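Local coordinates for uncharacterized protein (Bacteroides caccae, PDB 3NO2), which is of unknown function but folds as a six-bladed beta-propeller whose closing blade joins the two ends of the chain, at residues 16-21 / 28-33. Residues are numbered along the deposited sequence; the frame is centred on the assembly and turned at random.
Sequences KIAIIN and VWEYPL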
ATOM      1  N   LYS A  16      14.729   3.682  -4.406  0.50  7.92           N
ATOM      2  CA  LYS A  16      15.077   3.841  -2.987  0.50  7.95           C
ATOM      3  C   LYS A  16      13.818   3.683  -2.173  0.50  7.96           C
ATOM      4  O   LYS A  16      12.729   4.024  -2.645  0.50  8.93           O
ATOM      5  CB  LYS A  16      15.613   5.263  -2.679  0.50  7.15           C
ATOM      6  CG  LYS A  16      16.876   5.666  -3.432  0.50 15.43           C
ATOM      7  CD  LYS A  16      18.052   4.772  -3.190  0.50 15.66           C
ATOM      8  CE  LYS A  16      19.278   5.293  -4.001  0.50 17.98           C
ATOM      9  NZ  LYS A  16      20.520   4.467  -3.851  0.50 25.05           N
ATOM     10  N   ILE A  17      13.948   3.230  -0.930  1.00  6.71           N
ATOM     11  CA  ILE A  17      12.955   3.555   0.098  1.00  7.69           C
ATOM     12  C   ILE A  17      13.583   4.630   0.988  1.00  7.42           C
ATOM     13  O   ILE A  17      14.809   4.767   1.032  1.00  7.68           O
ATOM     14  CB  ILE A  17      12.455   2.335   0.905  1.00  7.41           C
ATOM     15  CG1 ILE A  17      13.600   1.637   1.603  1.00  7.64           C
ATOM     16  CG2 ILE A  17      11.708   1.368  -0.078  1.00  8.37           C
ATOM     17  CD1 ILE A  17      13.167   0.510   2.500  1.00 11.25           C
ATOM     18  N   ALA A  18      12.769   5.428   1.642  1.00  7.60           N
ATOM     19  CA  ALA A  18      13.253   6.600   2.333  1.00  7.35           C
ATOM     20  C   ALA A  18      12.449   6.869   3.568  1.00  6.32           C
ATOM     21  O   ALA A  18      11.288   6.463   3.676  1.00  7.16           O
ATOM     22  CB  ALA A  18      13.261   7.827   1.398  1.00  7.86           C
ATOM     23  N   ILE A  19      13.046   7.604   4.512  1.00  6.44           N
ATOM     24  CA  ILE A  19      12.331   8.155   5.648  1.00  6.41           C
ATOM     25  C   ILE A  19      12.431   9.665   5.564  1.00  6.28           C
ATOM     26  O   ILE A  19      13.518  10.228   5.350  1.00  7.67           O
ATOM     27  CB  ILE A  19      12.871   7.667   7.010  1.00  6.82           C
ATOM     28  CG1 ILE A  19      12.686   6.152   7.098  1.00  8.13           C
ATOM     29  CG2 ILE A  19      12.147   8.402   8.188  1.00  8.77           C
ATOM     30  CD1 ILE A  19      13.437   5.481   8.258  1.00 10.18           C
ATOM     31  N   ILE A  20      11.276  10.319   5.658  1.00  6.47           N
ATOM     32  CA  ILE A  20      11.135  11.766   5.516  1.00  7.20           C
ATOM     33  C   ILE A  20      10.692  12.326   6.875  1.00  7.39           C
ATOM     34  O   ILE A  20       9.783  11.814   7.526  1.00  8.09           O
ATOM     35  CB  ILE A  20      10.110  12.076   4.432  1.00  7.98           C
ATOM     36  CG1 ILE A  20      10.681  11.615   3.070  1.00  9.55           C
ATOM     37  CG2 ILE A  20       9.761  13.581   4.376  1.00  8.40           C
ATOM     38  CD1 ILE A  20       9.713  11.691   1.877  1.00 11.38           C
ATOM     39  N   ASN A  21      11.354  13.408   7.285  1.00  6.77           N
ATOM     40  CA  ASN A  21      10.871  14.222   8.404  1.00  8.01           C
ATOM     41  C   ASN A  21       9.704  15.054   7.890  1.00  6.60           C
ATOM     42  O   ASN A  21       9.862  15.844   6.956  1.00  7.37           O
ATOM     43  CB  ASN A  21      12.027  15.127   8.881  1.00  8.40           C
ATOM     44  CG  ASN A  21      11.625  16.107   9.975  1.00  8.41           C
ATOM     45  OD1 ASN A  21      10.551  16.683   9.962  1.00  7.97           O
ATOM     46  ND2 ASN A  21      12.543  16.304  10.960  1.00 11.11           N
ATOM     47  N   VAL A  28      15.745  11.970   5.441  1.00  8.20           N
ATOM     48  CA  VAL A  28      16.773  11.826   6.461  1.00  9.95           C
ATOM     49  C   VAL A  28      17.484  10.472   6.412  1.00 11.20           C
ATOM     50  O   VAL A  28      18.460  10.275   7.135  1.00 12.91           O
ATOM     51  CB  VAL A  28      16.224  12.113   7.853  1.00 10.47           C
ATOM     52  CG1 VAL A  28      15.698  13.583   7.918  1.00 13.09           C
ATOM     53  CG2 VAL A  28      15.164  11.106   8.283  1.00 12.88           C
ATOM     54  N   TRP A  29      16.999   9.542   5.596  1.00  9.52           N
ATOM     55  CA  TRP A  29      17.542   8.186   5.508  1.00 10.10           C
ATOM     56  C   TRP A  29      17.029   7.574   4.226  1.00 10.89           C
ATOM     57  O   TRP A  29      15.861   7.833   3.831  1.00  8.66           O
ATOM     58  CB  TRP A  29      17.006   7.385   6.673  1.00 12.04           C
ATOM     59  CG  TRP A  29      17.339   5.892   6.731  1.00 14.73           C
ATOM     60  CD1 TRP A  29      18.365   5.312   7.409  1.00 23.36           C
ATOM     61  CD2 TRP A  29      16.582   4.820   6.157  1.00 11.48           C
ATOM     62  NE1 TRP A  29      18.302   3.932   7.272  1.00 21.61           N
ATOM     63  CE2 TRP A  29      17.220   3.609   6.506  1.00 21.93           C
ATOM     64  CE3 TRP A  29      15.452   4.766   5.364  1.00 12.64           C
ATOM     65  CZ2 TRP A  29      16.722   2.359   6.105  1.00 14.31           C
ATOM     66  CZ3 TRP A  29      14.961   3.513   4.955  1.00 12.75           C
ATOM     67  CH2 TRP A  29      15.598   2.351   5.324  1.00 14.77           C
ATOM     68  N   GLU A  30      17.898   6.850   3.514  0.50  9.93           N
ATOM     69  CA  GLU A  30      17.518   6.051   2.344  0.50  8.91           C
ATOM     70  C   GLU A  30      18.090   4.634   2.450  0.50  9.85           C
ATOM     71  O   GLU A  30      19.042   4.348   3.232  0.50  7.83           O
ATOM     72  CB  GLU A  30      17.974   6.666   1.003  0.50 10.54           C
ATOM     73  CG  GLU A  30      17.246   7.948   0.643  0.50  8.97           C
ATOM     74  CD  GLU A  30      17.612   8.536  -0.710  0.50 14.97           C
ATOM     75  OE1 GLU A  30      18.658   8.138  -1.291  0.50 15.32           O
ATOM     76  OE2 GLU A  30      16.847   9.408  -1.202  0.50 16.92           O
ATOM     77  N   TYR A  31      17.493   3.747   1.662  1.00  9.59           N
ATOM     78  CA  TYR A  31      18.009   2.385   1.493  1.00  8.38           C
ATOM     79  C   TYR A  31      17.771   1.987   0.044  1.00  9.75           C
ATOM     80  O   TYR A  31      16.689   2.235  -0.514  1.00  9.10           O
ATOM     81  CB  TYR A  31      17.276   1.448   2.445  1.00 10.44           C
ATOM     82  CG  TYR A  31      17.752   0.012   2.469  1.00  8.89           C
ATOM     83  CD1 TYR A  31      17.241  -0.939   1.590  1.00 10.07           C
ATOM     84  CD2 TYR A  31      18.734  -0.400   3.363  1.00 10.15           C
ATOM     85  CE1 TYR A  31      17.661  -2.248   1.602  1.00  9.11           C
ATOM     86  CE2 TYR A  31      19.178  -1.735   3.394  1.00  9.48           C
ATOM     87  CZ  TYR A  31      18.632  -2.661   2.497  1.00  9.75           C
ATOM     88  OH  TYR A  31      19.026  -3.981   2.514  1.00 10.78           O
ATOM     89  N   PRO A  32      18.774   1.399  -0.617  1.00 10.44           N
ATOM     90  CA  PRO A  32      18.679   1.182  -2.051  1.00 11.11           C
ATOM     91  C   PRO A  32      17.871  -0.055  -2.440  1.00  9.78           C
ATOM     92  O   PRO A  32      17.838  -1.074  -1.730  1.00 11.52           O
ATOM     93  CB  PRO A  32      20.141   0.974  -2.446  1.00 13.16           C
ATOM     94  CG  PRO A  32      20.716   0.291  -1.265  1.00 14.11           C
ATOM     95  CD  PRO A  32      20.075   0.962  -0.059  1.00 11.36           C
ATOM     96  N   LEU A  33      17.198   0.040  -3.586  1.00  8.26           N
ATOM     97  CA  LEU A  33      16.570  -1.101  -4.215  1.00  8.09           C
ATOM     98  C   LEU A  33      17.447  -1.528  -5.403  1.00 10.79           C
ATOM     99  O   LEU A  33      18.080  -0.698  -6.061  1.00 13.23           O
ATOM    100  CB  LEU A  33      15.159  -0.785  -4.679  1.00  8.46           C
ATOM    101  CG  LEU A  33      14.219  -0.275  -3.583  1.00  9.28           C
ATOM    102  CD1 LEU A  33      12.860   0.035  -4.167  1.00 10.34           C
ATOM    103  CD2 LEU A  33      14.066  -1.301  -2.443  1.00 12.19           C
TER
HETATM  104  O   HOH W   1      19.235   2.239  -5.617  1.00 32.09           O
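Ile17 and Tyr31 form an antiparallel hydrogen-bonded pair, with Ile17 N to Tyr31 O and Tyr31 N to Ile17 O both at 2.9 Å. The next such link is irregular: Ile19 N donates to Trp29 O (2.9 Å), while Ile19 O accepts from Val28 N (2.8 Å), so two residues face one in a classic beta bulge. These bonds join the edge strand 26-32 to its inner neighbour 16-21 in the blade completed by strand 270-274.

Apolar packing fills the face bearing Ile17, Ile19, Trp29 and Tyr31. A first torsion of 175°, which swings CG away from the backbone N, sets the six-membered ring of Trp29 against Ile19, whose CD1 lies over the rim of one ring face and whose CG1 is 3.5 Å from Trp29 CE3. Ile17 runs alongside both Trp29 and Tyr31, its CG1 3.8 Å from Tyr31 CB. The next blade continues this layer, Ile50 and Ile61 touching Trp29 and Arg63 making a cation-pi contact with it.

The other face, with Lys16, Ala18, Glu30 and Pro32, is mixed. Ala18 CB lies 4.1 Å from Glu30 CG. Lys16, bent at chi2 (-59°), carries its chain past Pro32, and NZ reaches a water (3.1 Å) that also bonds Leu33 O. Backbone bonds thus set the register and apolar packing ties the hairpin to the next blade, while the Lys16 ammonium, with NZ 4.8 Å from Glu30 OE1, is linked through water to Leu33 O and makes no direct salt bridge to Glu30.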